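Ribokinase (Arabidopsis thaliana, PDB 6ILS) catalyses the magnesium-dependent transfer of phosphate from ATP to O-5 of D-ribose, yielding D-ribose 5-phosphate for nucleotide synthesis and the pentose phosphate pathway. Local coordinates at residues C48-M53 and C80-D85; L5-S10 and Y54-V59; G42-A47 and K293-S298; D259-A264 and F281-A286. All coordinates share one frame; numbering follows the deposited sequence.

Contacts 2, 3 and 4 are buried, whereas contact 1 is only partly so. Helix 41-51 serves both contact 1, at its C-terminal end, and contact 3, nearer the sugar, and it packs on the strand pair of contact 2. Only contact 2 is held across its two segments by hydrogen bonds, those of a parallel sheet. Contact 1 fits an alanine methyl and a lysine's methylenes against a loop; contact 4 sets alanines against two phenylalanine rings. Polar chemistry gathers where the fold meets its ligands: contacts 3 and 4 both touch ribose and are joined by N44 and Q45 bonding to D259, contact 3 adds a sodium ion, and contact 4 reaches the ATP ribose.

Contact 1 of 4, residues C48-M53 and C80-D85; sequences CGAKLM and CGVHLD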
# COMPACT_ATOMS: atom_id res chain seq x y z
N CYS B 48 -17.04 -6.29 12.63
CA CYS B 48 -18.07 -7.32 12.73
C CYS B 48 -19.05 -7.05 13.85
O CYS B 48 -20.27 -7.05 13.65
CB CYS B 48 -17.41 -8.68 12.91
SG CYS B 48 -18.58 -10.02 13.18
N GLY B 49 -18.52 -6.82 15.04
CA GLY B 49 -19.34 -6.51 16.19
C GLY B 49 -20.27 -5.35 15.92
O GLY B 49 -21.46 -5.43 16.19
N ALA B 50 -19.71 -4.27 15.38
CA ALA B 50 -20.49 -3.05 15.07
C ALA B 50 -21.61 -3.34 14.07
O ALA B 50 -22.72 -2.94 14.30
CB ALA B 50 -19.58 -1.98 14.55
N LYS B 51 -21.32 -4.13 13.04
CA LYS B 51 -22.33 -4.49 12.00
C LYS B 51 -23.42 -5.39 12.57
O LYS B 51 -24.51 -5.34 12.07
CB LYS B 51 -21.68 -5.16 10.80
CG LYS B 51 -20.80 -4.24 9.97
CD LYS B 51 -20.98 -4.48 8.51
CE LYS B 51 -19.88 -3.91 7.64
NZ LYS B 51 -20.06 -4.34 6.24
N LEU B 52 -23.14 -6.12 13.65
CA LEU B 52 -24.13 -7.00 14.33
C LEU B 52 -24.96 -6.21 15.34
O LEU B 52 -25.65 -6.85 16.10
CB LEU B 52 -23.43 -8.18 14.99
CG LEU B 52 -22.75 -9.18 14.06
CD1 LEU B 52 -21.99 -10.20 14.86
CD2 LEU B 52 -23.74 -9.87 13.14
N MET B 53 -24.79 -4.90 15.32
CA MET B 53 -25.56 -3.96 16.16
C MET B 53 -25.29 -4.15 17.66
O MET B 53 -26.21 -4.00 18.43
CB MET B 53 -27.05 -4.00 15.85
CG MET B 53 -27.32 -3.95 14.38
SD MET B 53 -26.80 -2.38 13.74
CE MET B 53 -27.72 -1.25 14.77
N CYS B 80 -18.77 1.17 9.50
CA CYS B 80 -19.39 0.14 10.34
C CYS B 80 -20.04 0.66 11.62
O CYS B 80 -20.89 -0.02 12.19
CB CYS B 80 -18.35 -0.92 10.71
SG CYS B 80 -17.62 -1.72 9.29
N GLY B 81 -19.63 1.83 12.09
CA GLY B 81 -20.24 2.35 13.31
C GLY B 81 -19.50 1.95 14.58
O GLY B 81 -20.05 1.93 15.68
N VAL B 82 -18.22 1.61 14.42
CA VAL B 82 -17.37 1.31 15.57
C VAL B 82 -17.11 2.60 16.34
O VAL B 82 -16.85 3.63 15.73
CB VAL B 82 -16.03 0.68 15.13
CG1 VAL B 82 -15.10 0.47 16.34
CG2 VAL B 82 -16.27 -0.62 14.34
N HIS B 83 -17.20 2.57 17.67
CA HIS B 83 -16.76 3.71 18.46
C HIS B 83 -15.23 3.78 18.45
O HIS B 83 -14.56 2.84 18.87
CB HIS B 83 -17.28 3.62 19.90
CG HIS B 83 -18.76 3.73 20.01
ND1 HIS B 83 -19.61 2.66 19.79
CD2 HIS B 83 -19.56 4.79 20.30
CE1 HIS B 83 -20.86 3.05 19.95
NE2 HIS B 83 -20.86 4.34 20.25
N LEU B 84 -14.69 4.90 17.96
CA LEU B 84 -13.26 5.04 17.76
C LEU B 84 -12.55 5.92 18.80
O LEU B 84 -11.39 6.28 18.60
CB LEU B 84 -12.98 5.59 16.36
CG LEU B 84 -13.46 4.66 15.23
CD1 LEU B 84 -13.14 5.22 13.85
CD2 LEU B 84 -12.80 3.30 15.40
N ASP B 85 -13.23 6.24 19.90
CA ASP B 85 -12.68 7.17 20.91
C ASP B 85 -11.27 6.80 21.38
O ASP B 85 -10.47 7.69 21.69
CB ASP B 85 -13.59 7.28 22.14
CG ASP B 85 -15.08 7.20 21.81
OD1 ASP B 85 -15.47 7.03 20.64
OD2 ASP B 85 -15.89 7.38 22.75
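A50 meets C80, G81 and V82 where the end of helix 41-51 lies against a loop of the PfkB-family alpha/beta fold. That loop leads from helix 66-75 to edge strand 87-90, so it is the return limb of a beta-alpha-beta crossover that starts with strand 56-63. No hydrogen bond spans the two segments; van der Waals packing of the A50 methyl and the K51 methylenes does the work. The methyl of A50 points into the loop, where CB lies 3.3 Å from the carbonyl O of C80 and 3.6 Å from V82 CG2. Beside it G81 adopts phi 91° and psi 22°, and a CB there would jam against the C80 carbonyl O and face A50 CB. V82 turns CG2 to A50, while F58 and A46 also touch its side chain. One residue on, K51 runs alongside C80. Its CG is anti to the carbonyl carbon (chi1 -69°) and the chain bends at chi2, which carries the methylenes past the thiol: CE comes to 3.6 Å from C80 SG, and CG to 4.1 Å from the same sulfur. The ammonium group beyond is taken up by the carbonyl oxygens of I296 and M299, two bonds that hold its end and so probably keep the methylenes beside C80. At L52 the chain leaves helical angles, although its N still bonds to C48 O at 3.0 Å, and its side chain turns to helix 257-270. M53 follows with positive phi and closes the turn, its N donating to A50 O at 3.0 Å.

Contact 2 of 4, residues L5-S10 and Y54-V59; sequences LVVVGS and YPTYFV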
# COMPACT_ATOMS: atom_id res chain seq x y z
N LEU B 5 -18.80 -4.46 23.56
CA LEU B 5 -17.71 -5.28 23.05
C LEU B 5 -16.50 -4.39 22.86
O LEU B 5 -16.55 -3.40 22.12
CB LEU B 5 -18.08 -5.95 21.71
CG LEU B 5 -16.91 -6.49 20.87
CD1 LEU B 5 -16.24 -7.66 21.56
CD2 LEU B 5 -17.39 -6.90 19.47
N VAL B 6 -15.41 -4.73 23.54
CA VAL B 6 -14.18 -3.96 23.37
C VAL B 6 -13.09 -4.81 22.75
O VAL B 6 -12.66 -5.82 23.30
CB VAL B 6 -13.69 -3.38 24.69
CG1 VAL B 6 -12.37 -2.64 24.47
CG2 VAL B 6 -14.74 -2.46 25.25
N VAL B 7 -12.66 -4.39 21.56
CA VAL B 7 -11.63 -5.08 20.81
C VAL B 7 -10.34 -4.29 20.93
O VAL B 7 -10.27 -3.13 20.53
CB VAL B 7 -12.01 -5.22 19.30
CG1 VAL B 7 -10.94 -6.01 18.55
CG2 VAL B 7 -13.40 -5.88 19.16
N VAL B 8 -9.32 -4.93 21.49
CA VAL B 8 -8.01 -4.33 21.54
C VAL B 8 -7.13 -5.10 20.60
O VAL B 8 -6.94 -6.31 20.75
CB VAL B 8 -7.42 -4.33 22.97
CG1 VAL B 8 -6.07 -3.58 22.98
CG2 VAL B 8 -8.41 -3.69 23.95
N GLY B 9 -6.59 -4.44 19.59
CA GLY B 9 -5.78 -5.19 18.66
C GLY B 9 -5.34 -4.40 17.46
O GLY B 9 -5.19 -3.17 17.52
N SER B 10 -5.16 -5.12 16.36
CA SER B 10 -4.49 -4.60 15.16
C SER B 10 -5.40 -3.99 14.10
O SER B 10 -6.55 -4.39 13.95
CB SER B 10 -3.72 -5.72 14.50
OG SER B 10 -4.61 -6.79 14.19
N TYR B 54 -24.06 -4.47 18.03
CA TYR B 54 -23.71 -4.47 19.46
C TYR B 54 -22.72 -3.32 19.69
O TYR B 54 -21.87 -3.18 18.86
CB TYR B 54 -23.11 -5.79 19.94
CG TYR B 54 -23.17 -5.88 21.44
CD1 TYR B 54 -24.33 -6.27 22.08
CD2 TYR B 54 -22.10 -5.50 22.22
CE1 TYR B 54 -24.40 -6.32 23.45
CE2 TYR B 54 -22.16 -5.54 23.59
CZ TYR B 54 -23.32 -5.94 24.21
OH TYR B 54 -23.38 -5.99 25.56
N PRO B 55 -22.89 -2.49 20.73
CA PRO B 55 -22.00 -1.37 21.00
C PRO B 55 -20.56 -1.87 20.99
O PRO B 55 -20.26 -2.65 21.80
CB PRO B 55 -22.35 -0.94 22.43
CG PRO B 55 -23.74 -1.43 22.64
CD PRO B 55 -23.93 -2.61 21.73
N THR B 56 -19.74 -1.34 20.10
CA THR B 56 -18.39 -1.88 19.91
C THR B 56 -17.32 -0.78 19.87
O THR B 56 -17.46 0.19 19.11
CB THR B 56 -18.31 -2.70 18.61
OG1 THR B 56 -19.21 -3.81 18.70
CG2 THR B 56 -16.90 -3.24 18.39
N TYR B 57 -16.28 -0.92 20.68
CA TYR B 57 -15.14 -0.03 20.70
C TYR B 57 -13.92 -0.75 20.14
O TYR B 57 -13.71 -1.93 20.44
CB TYR B 57 -14.81 0.43 22.14
CG TYR B 57 -15.79 1.44 22.68
CD1 TYR B 57 -17.05 1.05 23.09
CD2 TYR B 57 -15.45 2.78 22.75
CE1 TYR B 57 -17.96 1.96 23.57
CE2 TYR B 57 -16.36 3.71 23.23
CZ TYR B 57 -17.60 3.30 23.63
OH TYR B 57 -18.51 4.21 24.11
N PHE B 58 -13.11 -0.04 19.37
CA PHE B 58 -11.83 -0.56 18.92
C PHE B 58 -10.73 0.23 19.58
O PHE B 58 -10.69 1.46 19.47
CB PHE B 58 -11.71 -0.49 17.38
CG PHE B 58 -10.34 -0.88 16.87
CD1 PHE B 58 -9.81 -2.13 17.14
CD2 PHE B 58 -9.61 0.00 16.10
CE1 PHE B 58 -8.56 -2.51 16.68
CE2 PHE B 58 -8.35 -0.36 15.63
CZ PHE B 58 -7.83 -1.63 15.91
N VAL B 59 -9.85 -0.47 20.30
CA VAL B 59 -8.66 0.14 20.88
C VAL B 59 -7.43 -0.28 20.08
O VAL B 59 -7.07 -1.46 20.00
CB VAL B 59 -8.48 -0.27 22.36
CG1 VAL B 59 -7.21 0.38 22.94
CG2 VAL B 59 -9.72 0.07 23.15
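L5 and T56 start a run of four parallel bridges, continued by V6-Y57, V7-F58 and V8-V59, between neighbouring strands of the central sheet of the ribokinase-like alpha/beta fold; the strand axes are 16° apart. L5 CD2 rests in the notch between both branches of T56, 3.7 Å from OG1 and 3.8 Å from CG2. On the opposite face V59 fills the hollow between V6 and V8: its CG2 lies 4.0 Å from V6 CG1, and its CB 3.8 Å from V8 CG2. The F58 ring, with CG anti to the backbone N (chi1 173°), swings along the first strand and meets the carbonyls of V7, G9 and S10 obliquely, CZ lying 3.5 Å from G9 O. At the backbone angles of G9 a CB would jam against the carbonyl O of V8. L5 N, bonded to P55 O, lies at the edge of the Y54 ring, 3.5 Å from CE2. Five backbone hydrogen bonds join the segments, the shortest V59 N to V7 O at 2.7 Å. S10 OG bonds to E144 of the ribose site. Strand 138-143 flanks strand 5-8 on its other side. Helix 41-51 lies on the face of V7, T56 and F58 through A46, and helix 131-134 covers V6, V8, Y57 and V59.

Contact 3 of 4, residues G42-A47 and K293-S298; sequences GANQAA and KGAIPS. With NA (sodium ion), chain G; RIB (alpha-D-ribofuranose), chain F.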
# COMPACT_ATOMS: atom_id res chain seq x y z
N GLY B 42 -7.87 -7.16 14.47
CA GLY B 42 -8.57 -6.36 15.44
C GLY B 42 -9.65 -5.50 14.80
O GLY B 42 -10.78 -5.48 15.27
N ALA B 43 -9.29 -4.78 13.74
CA ALA B 43 -10.27 -3.93 13.07
C ALA B 43 -11.39 -4.79 12.48
O ALA B 43 -12.55 -4.39 12.53
CB ALA B 43 -9.60 -3.06 11.97
N ASN B 44 -11.05 -5.95 11.94
CA ASN B 44 -12.07 -6.86 11.40
C ASN B 44 -13.07 -7.27 12.46
O ASN B 44 -14.27 -7.27 12.23
CB ASN B 44 -11.44 -8.14 10.82
CG ASN B 44 -10.72 -7.90 9.52
OD1 ASN B 44 -10.86 -6.86 8.90
ND2 ASN B 44 -9.98 -8.91 9.08
N GLN B 45 -12.56 -7.66 13.62
CA GLN B 45 -13.44 -8.11 14.69
C GLN B 45 -14.33 -6.99 15.20
O GLN B 45 -15.51 -7.20 15.47
CB GLN B 45 -12.60 -8.76 15.79
CG GLN B 45 -11.99 -10.05 15.25
CD GLN B 45 -11.14 -10.80 16.25
OE1 GLN B 45 -11.16 -10.51 17.45
NE2 GLN B 45 -10.39 -11.78 15.76
N ALA B 46 -13.77 -5.77 15.32
CA ALA B 46 -14.57 -4.63 15.75
C ALA B 46 -15.63 -4.29 14.70
O ALA B 46 -16.78 -4.02 15.04
CB ALA B 46 -13.68 -3.41 16.01
N ALA B 47 -15.23 -4.29 13.43
CA ALA B 47 -16.21 -4.03 12.36
C ALA B 47 -17.37 -5.03 12.40
O ALA B 47 -18.54 -4.65 12.25
CB ALA B 47 -15.55 -4.05 11.00
N LYS B 293 -16.39 -10.48 -1.34
CA LYS B 293 -14.95 -10.23 -1.35
C LYS B 293 -14.57 -9.11 -0.37
O LYS B 293 -15.32 -8.16 -0.17
CB LYS B 293 -14.48 -9.90 -2.78
CG LYS B 293 -13.00 -9.48 -2.88
CD LYS B 293 -12.25 -10.16 -4.03
CE LYS B 293 -11.68 -11.50 -3.58
NZ LYS B 293 -10.55 -11.97 -4.44
N GLY B 294 -13.40 -9.25 0.26
CA GLY B 294 -12.90 -8.29 1.22
C GLY B 294 -13.24 -8.69 2.64
O GLY B 294 -14.17 -9.47 2.86
N ALA B 295 -12.51 -8.17 3.62
CA ALA B 295 -12.80 -8.49 5.02
C ALA B 295 -13.96 -7.65 5.54
O ALA B 295 -15.10 -8.12 5.63
CB ALA B 295 -11.56 -8.29 5.89
N ILE B 296 -13.67 -6.40 5.88
CA ILE B 296 -14.67 -5.51 6.45
C ILE B 296 -15.89 -5.27 5.52
O ILE B 296 -17.03 -5.24 6.01
CB ILE B 296 -14.00 -4.20 6.89
CG1 ILE B 296 -13.05 -4.52 8.06
CG2 ILE B 296 -15.03 -3.15 7.28
CD1 ILE B 296 -12.43 -3.31 8.79
N PRO B 297 -15.69 -5.14 4.19
CA PRO B 297 -16.86 -5.08 3.30
C PRO B 297 -17.79 -6.29 3.34
O PRO B 297 -18.97 -6.14 3.03
CB PRO B 297 -16.23 -4.97 1.90
CG PRO B 297 -14.93 -4.34 2.13
CD PRO B 297 -14.44 -4.83 3.45
N SER B 298 -17.29 -7.46 3.73
CA SER B 298 -18.09 -8.68 3.71
C SER B 298 -18.85 -8.94 5.01
O SER B 298 -19.61 -9.91 5.10
CB SER B 298 -17.21 -9.90 3.41
OG SER B 298 -16.37 -10.17 4.53
NA NA G . -14.93 -12.28 2.88
O5 RIB F . -7.84 -12.25 9.51
C5 RIB F . -7.66 -11.33 8.47
C4 RIB F . -6.61 -10.47 8.76
O4 RIB F . -5.33 -11.19 9.10
C3 RIB F . -6.26 -9.74 7.39
O3 RIB F . -7.16 -8.53 7.27
C2 RIB F . -5.02 -9.53 7.40
O2 RIB F . -4.66 -8.10 7.52
C1 RIB F . -4.37 -10.42 8.66
O1 RIB F . -3.94 -9.57 9.66
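I296 supplies the apolar part of this contact, its branches spread against helix 41-51. CG2 lies 3.9 Å from A47 CB, and CD1 reaches 4.3 Å from A43 CB. N44 brings a polar group to the same side chain: with CG anti to the carbonyl carbon (chi1 -73°), its amide leans across so that OD1 sits 3.3 Å from I296 CG1 and 3.4 Å from A295 CB. The amide nitrogen faces the ribose pocket instead. N44 ND2 bonds to D259 OD2 and makes a weak bond to ribose O3 at 3.4 Å, as a second-shell brace on D259 and a first-shell ligand of the sugar. A leucine here would probably leave D259 OD2 without this N-H and ribose without its weak donor. Of the two segments, 293-298 alone binds the metal, through G294 O at 2.9 Å from the sodium, with carbonyl oxygens of D253, T255, C289 and V292 joining it. These five residues belong to the predicted potassium site, which also includes S298, whose OG lies 3.0 Å from the sodium. Around the contact, L75 of helix 66-75 touches A43, A47 and I296, C80 of the next loop covers A47 and I296, and A46 turns to strand 56-63.

Contact 4 of 4, residues D259-A264 and F281-A286; sequences DTFTAA and FAAAAA. With ATP (adenosine-5'-triphosphate), chain E; RIB (alpha-D-ribofuranose), chain F.
D259 OD2 accepts the hydroxyl O5 of ribose at 2.5 Å as well as the N44 amide, while OD1 is held by Q45 NE2. D259 closes the GAGD signature of the PfkB family and is the predicted proton acceptor. Behind it, helices 257-270 and 275-289 run roughly antiparallel (148°), with segment axes 7.8 Å apart, a close approach that the row of alanines allows. A264 CB and A285 CB meet at 3.6 Å, and T260 places CG2 3.5 Å from A285 O while its hydroxyl bonds to G256 O. F261, with CG anti to the backbone N (chi1 -175°), lays one ring face on A282, whose CB stands 3.6 Å from the ring centroid, a CH-pi contact 13° off the normal. ATP O3' comes obliquely to F261 CD2, at 3.4 Å, and A286 CB also borders this oxygen. With a leucine at F261 the flat face is gone, which would probably leave A282 CB without its CH-pi partner and ATP O3' without its ring neighbour. At the other end the edge of F281 meets A264 O. The pair thus joins the two substrates: one helix carries the residue holding ribose O5, and both line the nucleotide ribose. ATP PG still lies too far from ribose O5 for direct transfer, consistent with a further rearrangement of lid or phosphates beforehand.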
# COMPACT_ATOMS: atom_id res chain seq x y z
N ASP B 259 -12.27 -14.09 11.70
CA ASP B 259 -12.50 -12.91 12.53
C ASP B 259 -13.99 -12.72 12.78
O ASP B 259 -14.40 -12.41 13.90
CB ASP B 259 -11.91 -11.66 11.88
CG ASP B 259 -10.40 -11.72 11.78
OD1 ASP B 259 -9.78 -12.18 12.76
OD2 ASP B 259 -9.84 -11.34 10.72
N THR B 260 -14.78 -12.91 11.73
CA THR B 260 -16.23 -12.81 11.83
C THR B 260 -16.76 -13.86 12.80
O THR B 260 -17.60 -13.56 13.66
CB THR B 260 -16.86 -13.00 10.44
OG1 THR B 260 -16.43 -11.92 9.59
CG2 THR B 260 -18.36 -13.01 10.54
N PHE B 261 -16.27 -15.08 12.64
CA PHE B 261 -16.71 -16.18 13.50
C PHE B 261 -16.50 -15.83 14.97
O PHE B 261 -17.40 -15.95 15.81
CB PHE B 261 -15.98 -17.49 13.16
CG PHE B 261 -16.49 -18.68 13.94
CD1 PHE B 261 -15.98 -18.98 15.19
CD2 PHE B 261 -17.51 -19.46 13.43
CE1 PHE B 261 -16.48 -20.07 15.93
CE2 PHE B 261 -18.01 -20.55 14.15
CZ PHE B 261 -17.49 -20.84 15.41
N THR B 262 -15.29 -15.37 15.28
CA THR B 262 -14.91 -15.12 16.67
C THR B 262 -15.68 -13.93 17.24
O THR B 262 -16.21 -13.99 18.34
CB THR B 262 -13.38 -14.87 16.79
OG1 THR B 262 -12.68 -15.96 16.19
CG2 THR B 262 -12.98 -14.77 18.25
N ALA B 263 -15.79 -12.85 16.47
CA ALA B 263 -16.55 -11.70 16.95
C ALA B 263 -18.05 -11.97 17.09
O ALA B 263 -18.69 -11.46 18.02
CB ALA B 263 -16.30 -10.47 16.04
N ALA B 264 -18.62 -12.76 16.18
CA ALA B 264 -20.06 -13.06 16.23
C ALA B 264 -20.36 -13.95 17.43
O ALA B 264 -21.37 -13.80 18.12
CB ALA B 264 -20.53 -13.74 14.92
N PHE B 281 -24.82 -19.07 15.70
CA PHE B 281 -24.80 -17.67 15.28
C PHE B 281 -23.47 -17.31 14.64
O PHE B 281 -23.43 -16.68 13.58
CB PHE B 281 -25.11 -16.79 16.49
CG PHE B 281 -25.20 -15.33 16.20
CD1 PHE B 281 -26.41 -14.78 15.75
CD2 PHE B 281 -24.11 -14.50 16.41
CE1 PHE B 281 -26.51 -13.41 15.50
CE2 PHE B 281 -24.20 -13.14 16.16
CZ PHE B 281 -25.41 -12.59 15.70
N ALA B 282 -22.37 -17.74 15.26
CA ALA B 282 -21.04 -17.54 14.69
C ALA B 282 -20.88 -18.22 13.34
O ALA B 282 -20.32 -17.65 12.40
CB ALA B 282 -19.94 -18.04 15.70
N ALA B 283 -21.36 -19.46 13.24
CA ALA B 283 -21.26 -20.21 11.98
C ALA B 283 -22.03 -19.52 10.86
O ALA B 283 -21.56 -19.46 9.73
CB ALA B 283 -21.75 -21.63 12.18
N ALA B 284 -23.21 -19.01 11.19
CA ALA B 284 -24.02 -18.30 10.20
C ALA B 284 -23.32 -17.04 9.75
O ALA B 284 -23.30 -16.73 8.56
CB ALA B 284 -25.40 -17.98 10.78
N ALA B 285 -22.70 -16.32 10.68
CA ALA B 285 -22.08 -15.05 10.30
C ALA B 285 -20.87 -15.31 9.43
O ALA B 285 -20.67 -14.61 8.44
CB ALA B 285 -21.71 -14.23 11.53
N ALA B 286 -20.06 -16.31 9.77
CA ALA B 286 -18.90 -16.67 8.94
C ALA B 286 -19.35 -17.16 7.54
O ALA B 286 -18.68 -16.90 6.55
CB ALA B 286 -18.05 -17.75 9.62
PG ATP E . -9.15 -18.95 10.80
O1G ATP E . -8.94 -18.49 12.20
O2G ATP E . -9.40 -17.76 9.88
O3G ATP E . -7.95 -19.66 10.27
PB ATP E . -10.53 -21.26 9.97
O1B ATP E . -11.82 -21.90 10.27
O2B ATP E . -9.49 -22.22 10.31
O3B ATP E . -10.41 -19.94 10.85
PA ATP E . -11.27 -20.78 7.20
O1A ATP E . -11.29 -22.13 6.51
O2A ATP E . -10.81 -19.71 6.24
O3A ATP E . -10.28 -20.82 8.44
O5' ATP E . -12.72 -20.43 7.67
C5' ATP E . -12.97 -19.26 8.44
C4' ATP E . -14.47 -19.33 8.94
O4' ATP E . -15.40 -19.48 7.72
C3' ATP E . -14.63 -20.37 9.64
O3' ATP E . -15.54 -20.10 10.73
C2' ATP E . -15.31 -21.52 8.66
O2' ATP E . -16.00 -22.47 9.52
C1' ATP E . -16.06 -20.88 7.85
N9 ATP E . -15.97 -21.46 6.50
C8 ATP E . -15.02 -21.90 5.63
N7 ATP E . -15.66 -22.34 4.51
C5 ATP E . -17.01 -22.16 4.69
C6 ATP E . -18.10 -22.44 3.87
N6 ATP E . -18.09 -23.02 2.55
N1 ATP E . -19.33 -22.17 4.30
C2 ATP E . -19.53 -21.61 5.55
N3 ATP E . -18.47 -21.33 6.35
C4 ATP E . -17.20 -21.62 5.92
O5 RIB F . -7.84 -12.25 9.51
C5 RIB F . -7.66 -11.33 8.47
C4 RIB F . -6.61 -10.47 8.76
O4 RIB F . -5.33 -11.19 9.10
C3 RIB F . -6.26 -9.74 7.39
O3 RIB F . -7.16 -8.53 7.27
C2 RIB F . -5.02 -9.53 7.40
O2 RIB F . -4.66 -8.10 7.52
C1 RIB F . -4.37 -10.42 8.66
O1 RIB F . -3.94 -9.57 9.66